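Local coordinates for protein cryptochrome DASH (Arabidopsis thaliana, PDB 2J4D) that binds FAD and a methenyltetrahydrofolate antenna, repairs cyclobutane pyrimidine dimers in single-stranded DNA using light, and may also act as a blue-light photoreceptor, at residues K107-K111 with R112-L116; D228-L232 with E233-V237. All coordinates share one frame; numbering follows the deposited sequence.

Contact 1: residues K107-K111 with R112-L116; sequences KNLMK and RGLNL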
ATOM      1  N   LYS A 107      -8.214 -16.779  -8.619  1.00 22.61           N
ATOM      2  CA  LYS A 107      -9.199 -16.736  -9.691  1.00 23.37           C
ATOM      3  C   LYS A 107      -8.591 -16.263 -11.010  1.00 23.51           C
ATOM      4  O   LYS A 107      -8.809 -16.873 -12.059  1.00 22.23           O
ATOM      5  CB  LYS A 107     -10.355 -15.822  -9.286  1.00 26.86           C
ATOM      6  CG  LYS A 107     -11.338 -15.506 -10.398  1.00 35.86           C
ATOM      7  CD  LYS A 107     -12.487 -14.664  -9.863  1.00 41.92           C
ATOM      8  CE  LYS A 107     -12.883 -13.560 -10.839  1.00 45.39           C
ATOM      9  NZ  LYS A 107     -14.024 -12.749 -10.320  1.00 46.62           N
ATOM     10  N   ASN A 108      -7.826 -15.178 -10.967  1.00 20.69           N
ATOM     11  CA  ASN A 108      -7.225 -14.650 -12.186  1.00 19.92           C
ATOM     12  C   ASN A 108      -6.121 -15.542 -12.747  1.00 20.89           C
ATOM     13  O   ASN A 108      -5.909 -15.585 -13.961  1.00 20.49           O
ATOM     14  CB  ASN A 108      -6.709 -13.229 -11.948  1.00 20.65           C
ATOM     15  CG  ASN A 108      -7.839 -12.239 -11.765  1.00 24.78           C
ATOM     16  OD1 ASN A 108      -8.844 -12.314 -12.474  1.00 26.08           O
ATOM     17  ND2 ASN A 108      -7.689 -11.308 -10.828  1.00 24.22           N
ATOM     18  N   LEU A 109      -5.416 -16.254 -11.872  1.00 18.22           N
ATOM     19  CA  LEU A 109      -4.376 -17.160 -12.345  1.00 19.62           C
ATOM     20  C   LEU A 109      -5.072 -18.329 -13.047  1.00 19.48           C
ATOM     21  O   LEU A 109      -4.641 -18.780 -14.115  1.00 18.83           O
ATOM     22  CB  LEU A 109      -3.526 -17.665 -11.174  1.00 19.98           C
ATOM     23  CG  LEU A 109      -2.527 -16.633 -10.637  1.00 18.27           C
ATOM     24  CD1 LEU A 109      -1.884 -17.153  -9.358  1.00 18.61           C
ATOM     25  CD2 LEU A 109      -1.469 -16.357 -11.694  1.00 21.37           C
ATOM     26  N   MET A 110      -6.163 -18.807 -12.457  1.00 20.49           N
ATOM     27  CA  MET A 110      -6.891 -19.914 -13.065  1.00 24.60           C
ATOM     28  C   MET A 110      -7.386 -19.558 -14.464  1.00 26.56           C
ATOM     29  O   MET A 110      -7.395 -20.401 -15.361  1.00 26.84           O
ATOM     30  CB  MET A 110      -8.065 -20.329 -12.183  1.00 26.97           C
ATOM     31  CG  MET A 110      -7.625 -20.947 -10.872  1.00 29.01           C
ATOM     32  SD  MET A 110      -8.993 -21.485  -9.860  1.00 35.77           S
ATOM     33  CE  MET A 110      -8.221 -22.748  -8.923  1.00 36.70           C
ATOM     34  N   LYS A 111      -7.783 -18.307 -14.664  1.00 25.16           N
ATOM     35  CA  LYS A 111      -8.266 -17.904 -15.978  1.00 28.62           C
ATOM     36  C   LYS A 111      -7.184 -18.017 -17.045  1.00 26.44           C
ATOM     37  O   LYS A 111      -7.488 -18.151 -18.233  1.00 26.45           O
ATOM     38  CB  LYS A 111      -8.823 -16.483 -15.926  1.00 30.71           C
ATOM     39  CG  LYS A 111      -9.954 -16.352 -14.920  1.00 37.92           C
ATOM     40  CD  LYS A 111     -10.716 -15.049 -15.050  1.00 46.24           C
ATOM     41  CE  LYS A 111      -9.812 -13.849 -14.890  1.00 46.28           C
ATOM     42  NZ  LYS A 111     -10.620 -12.631 -14.606  1.00 52.27           N
ATOM     43  N   ARG A 112      -5.924 -17.971 -16.623  1.00 20.60           N
ATOM     44  CA  ARG A 112      -4.812 -18.080 -17.557  1.00 22.23           C
ATOM     45  C   ARG A 112      -4.192 -19.482 -17.556  1.00 21.54           C
ATOM     46  O   ARG A 112      -3.085 -19.681 -18.061  1.00 19.99           O
ATOM     47  CB  ARG A 112      -3.739 -17.039 -17.231  1.00 24.80           C
ATOM     48  CG  ARG A 112      -4.302 -15.641 -17.028  1.00 27.13           C
ATOM     49  CD  ARG A 112      -3.654 -14.603 -17.918  1.00 30.59           C
ATOM     50  NE  ARG A 112      -4.195 -13.275 -17.635  1.00 34.13           N
ATOM     51  CZ  ARG A 112      -3.829 -12.152 -18.251  1.00 36.70           C
ATOM     52  NH1 ARG A 112      -2.907 -12.177 -19.207  1.00 31.81           N
ATOM     53  NH2 ARG A 112      -4.390 -10.996 -17.905  1.00 36.75           N
ATOM     54  N   GLY A 113      -4.901 -20.452 -16.982  1.00 22.04           N
ATOM     55  CA  GLY A 113      -4.393 -21.817 -16.962  1.00 22.89           C
ATOM     56  C   GLY A 113      -3.484 -22.210 -15.809  1.00 24.84           C
ATOM     57  O   GLY A 113      -2.856 -23.269 -15.841  1.00 23.56           O
ATOM     58  N   LEU A 114      -3.395 -21.371 -14.785  1.00 21.90           N
ATOM     59  CA  LEU A 114      -2.546 -21.693 -13.636  1.00 22.12           C
ATOM     60  C   LEU A 114      -3.423 -21.809 -12.403  1.00 20.91           C
ATOM     61  O   LEU A 114      -4.628 -22.012 -12.500  1.00 22.62           O
ATOM     62  CB  LEU A 114      -1.503 -20.585 -13.413  1.00 22.66           C
ATOM     63  CG  LEU A 114      -0.450 -20.359 -14.501  1.00 26.19           C
ATOM     64  CD1 LEU A 114       0.316 -19.072 -14.221  1.00 26.84           C
ATOM     65  CD2 LEU A 114       0.504 -21.550 -14.550  1.00 23.21           C
ATOM     66  N   ASN A 115      -2.803 -21.688 -11.239  1.00 19.71           N
ATOM     67  CA  ASN A 115      -3.528 -21.721  -9.980  1.00 21.71           C
ATOM     68  C   ASN A 115      -2.555 -21.156  -8.959  1.00 20.04           C
ATOM     69  O   ASN A 115      -1.405 -20.880  -9.288  1.00 23.06           O
ATOM     70  CB  ASN A 115      -3.908 -23.145  -9.580  1.00 22.44           C
ATOM     71  CG  ASN A 115      -5.026 -23.181  -8.542  1.00 26.93           C
ATOM     72  OD1 ASN A 115      -5.243 -22.218  -7.803  1.00 26.37           O
ATOM     73  ND2 ASN A 115      -5.735 -24.300  -8.478  1.00 30.56           N
ATOM     74  N   LEU A 116      -3.012 -20.987  -7.728  1.00 19.78           N
ATOM     75  CA  LEU A 116      -2.152 -20.462  -6.676  1.00 20.14           C
ATOM     76  C   LEU A 116      -2.086 -21.449  -5.526  1.00 17.61           C
ATOM     77  O   LEU A 116      -3.103 -21.789  -4.930  1.00 21.94           O
ATOM     78  CB  LEU A 116      -2.695 -19.122  -6.166  1.00 16.73           C
ATOM     79  CG  LEU A 116      -1.929 -18.430  -5.031  1.00 18.21           C
ATOM     80  CD1 LEU A 116      -0.557 -17.962  -5.522  1.00 18.90           C
ATOM     81  CD2 LEU A 116      -2.748 -17.240  -4.548  1.00 20.61           C
TER
HETATM   82  O   HOH W   1      -6.152 -13.212 -15.554  1.00 32.69           O
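Leu109 O is gripped from opposite faces of its carbonyl plane: Arg112 N comes in on one side at 2.9 Å and Leu114 N on the other at 3.0 Å. With the bond from Gly113 N to Met110 O this makes a Schellman motif, in which Gly113 is the C-prime residue that turns the chain off the helix. Its positive phi of 87° would jam a beta carbon against the preceding carbonyl, so glycine suits the position. Met110 CA adds a C-H...O contact to Leu114 O at 3.1 Å. On the inner side, Leu109 sets CD2 against Leu114 CD1 and CD1 against Leu116 CB (3.8 Å for the latter). On the outer side the extended Met110 chain runs alongside Asn115, whose CG stands anti to its own backbone N (chi1 -161°); Asn115 OD1 leans over its own backbone to accept from Leu116 N, a bond modelled unusually short, and weakly from Arg106 NE. Replacing Asn115 by an alanine removes the amide, which is likely to leave Leu116 N without this acceptor and the Met110 chain with less beside it. Water 1 bridges Asn108 O and Arg112 NE at 2.9 Å each, lying in the guanidinium plane, while Arg112 NH1 bonds to Pro214 O and the group makes a cation-pi contact with Phe23. The cap thus joins helix 92-111 to edge strand 117-120, completing a beta-alpha-beta crossover from strand 67-74; Leu109 and Leu116 pack on Phe46 of strand 41-46 and, respectively, on Pro70 and Tyr72 of strand 67-74.

Contact 2: residues D228-L232 with E233-V237; sequences DVPTL and EKLGV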
ATOM      1  N   ASP A 228      -6.375 -24.199   1.003  1.00 32.40           N
ATOM      2  CA  ASP A 228      -7.518 -23.320   1.215  1.00 36.17           C
ATOM      3  C   ASP A 228      -6.986 -21.936   1.542  1.00 35.11           C
ATOM      4  O   ASP A 228      -5.863 -21.802   2.029  1.00 34.35           O
ATOM      5  CB  ASP A 228      -8.370 -23.769   2.408  1.00 40.46           C
ATOM      6  CG  ASP A 228      -8.834 -25.201   2.300  1.00 44.74           C
ATOM      7  OD1 ASP A 228      -8.954 -25.712   1.165  1.00 46.09           O
ATOM      8  OD2 ASP A 228      -9.096 -25.810   3.360  1.00 50.01           O
ATOM      9  N   VAL A 229      -7.780 -20.909   1.271  1.00 34.37           N
ATOM     10  CA  VAL A 229      -7.368 -19.559   1.627  1.00 33.55           C
ATOM     11  C   VAL A 229      -7.543 -19.597   3.136  1.00 34.39           C
ATOM     12  O   VAL A 229      -8.573 -20.050   3.632  1.00 33.32           O
ATOM     13  CB  VAL A 229      -8.313 -18.504   1.037  1.00 33.44           C
ATOM     14  CG1 VAL A 229      -7.921 -17.114   1.528  1.00 33.79           C
ATOM     15  CG2 VAL A 229      -8.271 -18.572  -0.475  1.00 35.27           C
ATOM     16  N   PRO A 230      -6.542 -19.139   3.894  1.00 36.63           N
ATOM     17  CA  PRO A 230      -6.726 -19.192   5.343  1.00 35.73           C
ATOM     18  C   PRO A 230      -7.818 -18.245   5.807  1.00 34.72           C
ATOM     19  O   PRO A 230      -8.230 -17.342   5.078  1.00 34.63           O
ATOM     20  CB  PRO A 230      -5.353 -18.798   5.872  1.00 39.43           C
ATOM     21  CG  PRO A 230      -4.922 -17.767   4.873  1.00 42.22           C
ATOM     22  CD  PRO A 230      -5.303 -18.421   3.546  1.00 37.57           C
ATOM     23  N   THR A 231      -8.307 -18.477   7.014  1.00 33.37           N
ATOM     24  CA  THR A 231      -9.330 -17.624   7.585  1.00 31.55           C
ATOM     25  C   THR A 231      -8.611 -16.829   8.653  1.00 29.66           C
ATOM     26  O   THR A 231      -7.670 -17.326   9.275  1.00 29.53           O
ATOM     27  CB  THR A 231     -10.457 -18.439   8.256  1.00 31.49           C
ATOM     28  OG1 THR A 231      -9.943 -19.115   9.414  1.00 29.46           O
ATOM     29  CG2 THR A 231     -11.028 -19.455   7.284  1.00 33.07           C
ATOM     30  N   LEU A 232      -9.040 -15.595   8.869  1.00 27.34           N
ATOM     31  CA  LEU A 232      -8.409 -14.773   9.876  1.00 26.31           C
ATOM     32  C   LEU A 232      -8.427 -15.475  11.225  1.00 28.71           C
ATOM     33  O   LEU A 232      -7.454 -15.410  11.978  1.00 26.16           O
ATOM     34  CB  LEU A 232      -9.113 -13.420   9.973  1.00 26.82           C
ATOM     35  CG  LEU A 232      -8.952 -12.545   8.729  1.00 26.38           C
ATOM     36  CD1 LEU A 232      -9.580 -11.173   8.982  1.00 24.76           C
ATOM     37  CD2 LEU A 232      -7.473 -12.399   8.390  1.00 26.18           C
ATOM     38  N   GLU A 233      -9.526 -16.164  11.522  1.00 28.89           N
ATOM     39  CA  GLU A 233      -9.644 -16.871  12.790  1.00 32.47           C
ATOM     40  C   GLU A 233      -8.559 -17.930  12.975  1.00 31.67           C
ATOM     41  O   GLU A 233      -8.014 -18.070  14.068  1.00 34.58           O
ATOM     42  CB  GLU A 233     -11.038 -17.490  12.916  1.00 32.91           C
ATOM     43  CG  GLU A 233     -12.132 -16.435  13.082  1.00 32.12           C
ATOM     44  CD  GLU A 233     -13.532 -17.021  13.015  1.00 37.17           C
ATOM     45  OE1 GLU A 233     -13.889 -17.589  11.959  1.00 34.29           O
ATOM     46  OE2 GLU A 233     -14.270 -16.909  14.018  1.00 31.30           O
ATOM     47  N   LYS A 234      -8.246 -18.677  11.920  1.00 34.40           N
ATOM     48  CA  LYS A 234      -7.192 -19.687  12.006  1.00 35.81           C
ATOM     49  C   LYS A 234      -5.872 -18.989  12.315  1.00 37.71           C
ATOM     50  O   LYS A 234      -4.984 -19.568  12.946  1.00 36.74           O
ATOM     51  CB  LYS A 234      -7.027 -20.434  10.679  1.00 39.41           C
ATOM     52  CG  LYS A 234      -8.121 -21.421  10.327  1.00 45.81           C
ATOM     53  CD  LYS A 234      -7.786 -22.127   9.004  1.00 51.05           C
ATOM     54  CE  LYS A 234      -8.773 -21.768   7.894  1.00 48.29           C
ATOM     55  NZ  LYS A 234      -8.346 -22.244   6.544  1.00 50.85           N
ATOM     56  N   LEU A 235      -5.752 -17.747  11.849  1.00 34.81           N
ATOM     57  CA  LEU A 235      -4.549 -16.949  12.042  1.00 34.65           C
ATOM     58  C   LEU A 235      -4.500 -16.240  13.373  1.00 34.27           C
ATOM     59  O   LEU A 235      -3.511 -15.584  13.691  1.00 36.09           O
ATOM     60  CB  LEU A 235      -4.430 -15.918  10.927  1.00 32.99           C
ATOM     61  CG  LEU A 235      -4.410 -16.593   9.564  1.00 33.24           C
ATOM     62  CD1 LEU A 235      -4.349 -15.554   8.455  1.00 34.69           C
ATOM     63  CD2 LEU A 235      -3.222 -17.532   9.520  1.00 36.92           C
ATOM     64  N   GLY A 236      -5.570 -16.360  14.149  1.00 34.31           N
ATOM     65  CA  GLY A 236      -5.593 -15.723  15.450  1.00 30.97           C
ATOM     66  C   GLY A 236      -6.044 -14.276  15.432  1.00 33.40           C
ATOM     67  O   GLY A 236      -5.741 -13.514  16.350  1.00 32.83           O
ATOM     68  N   VAL A 237      -6.768 -13.891  14.387  1.00 31.13           N
ATOM     69  CA  VAL A 237      -7.259 -12.524  14.280  1.00 31.61           C
ATOM     70  C   VAL A 237      -8.783 -12.547  14.290  1.00 30.28           C
ATOM     71  O   VAL A 237      -9.400 -13.318  13.563  1.00 31.56           O
ATOM     72  CB  VAL A 237      -6.776 -11.847  12.965  1.00 31.09           C
ATOM     73  CG1 VAL A 237      -7.361 -10.441  12.858  1.00 30.65           C
ATOM     74  CG2 VAL A 237      -5.253 -11.780  12.938  1.00 30.62           C
TER
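Thr231 and Lys234 pack closely in this loop, their side chains crossing at about a right angle. Thr231 OG1 accepts from Lys234 N at 3.1 Å; with chi1 of 67° it stands between its own backbone N and carbonyl carbon, turned to meet the backbone coming round the bend. The methyl branch, Thr231 CG2, is pressed against Lys234 CE at 3.3 Å, closer than ordinary van der Waals contact. One residue on, Leu235 N bonds to Thr231 O at 3.2 Å, approaching in the carbonyl plane, and bonds only weakly to Leu232 O. The stronger partner of Leu232 O is Val237 N, at 2.9 Å and nearly straight (165° at the hydrogen), with the donor lifted above the carbonyl plane. Between them runs a type I turn from Glu233 to Gly236, and Gly236 takes a positive phi that would drive a beta carbon into the carbonyl before it.

The solvent side is much slacker. The Lys234 chain bends at chi3 (-114°) and lays its end back along the loop, yet NZ stops 3.7 Å from Val229 O and 4.8 Å from Asp228 OD2. The opposite charges are probably attracted at that range, but they do not touch. Glu233 is likewise exposed.

The apolar side chains turn to the protein instead: Leu232 CB meets Val237 CB at 4.1 Å, and Pro230 CG lies near Leu235 CD1. Pro230, Leu232 and Leu235 rest on Met99 of helix 92-111 and Val237 on Ala92, while Pro230 also reaches Leu74 of strand 67-74 and Ile118 of strand 117-120, laying the loop against the sheet's edge.

How the contacts relate
Both contacts belong to one region, with centres about 22 Å apart and nearest atoms about 7 Å apart, so they do not touch. Contact 1 is part of the crossover and partly buried, at the end of helix 92-111 and the approach to strand 117-120; contact 2 leans on it as a surface loop over an earlier part of that helix and the same strand. In each, a glycine with positive phi lets the chain turn while the carbonyl oxygen four residues before that glycine accepts from the N-H of the residue after it. The chemistry beyond differs: leucines facing the sheet and a water-linked arginine in 107-116, against a threonine hydroxyl and a loosely held lysine in 228-237.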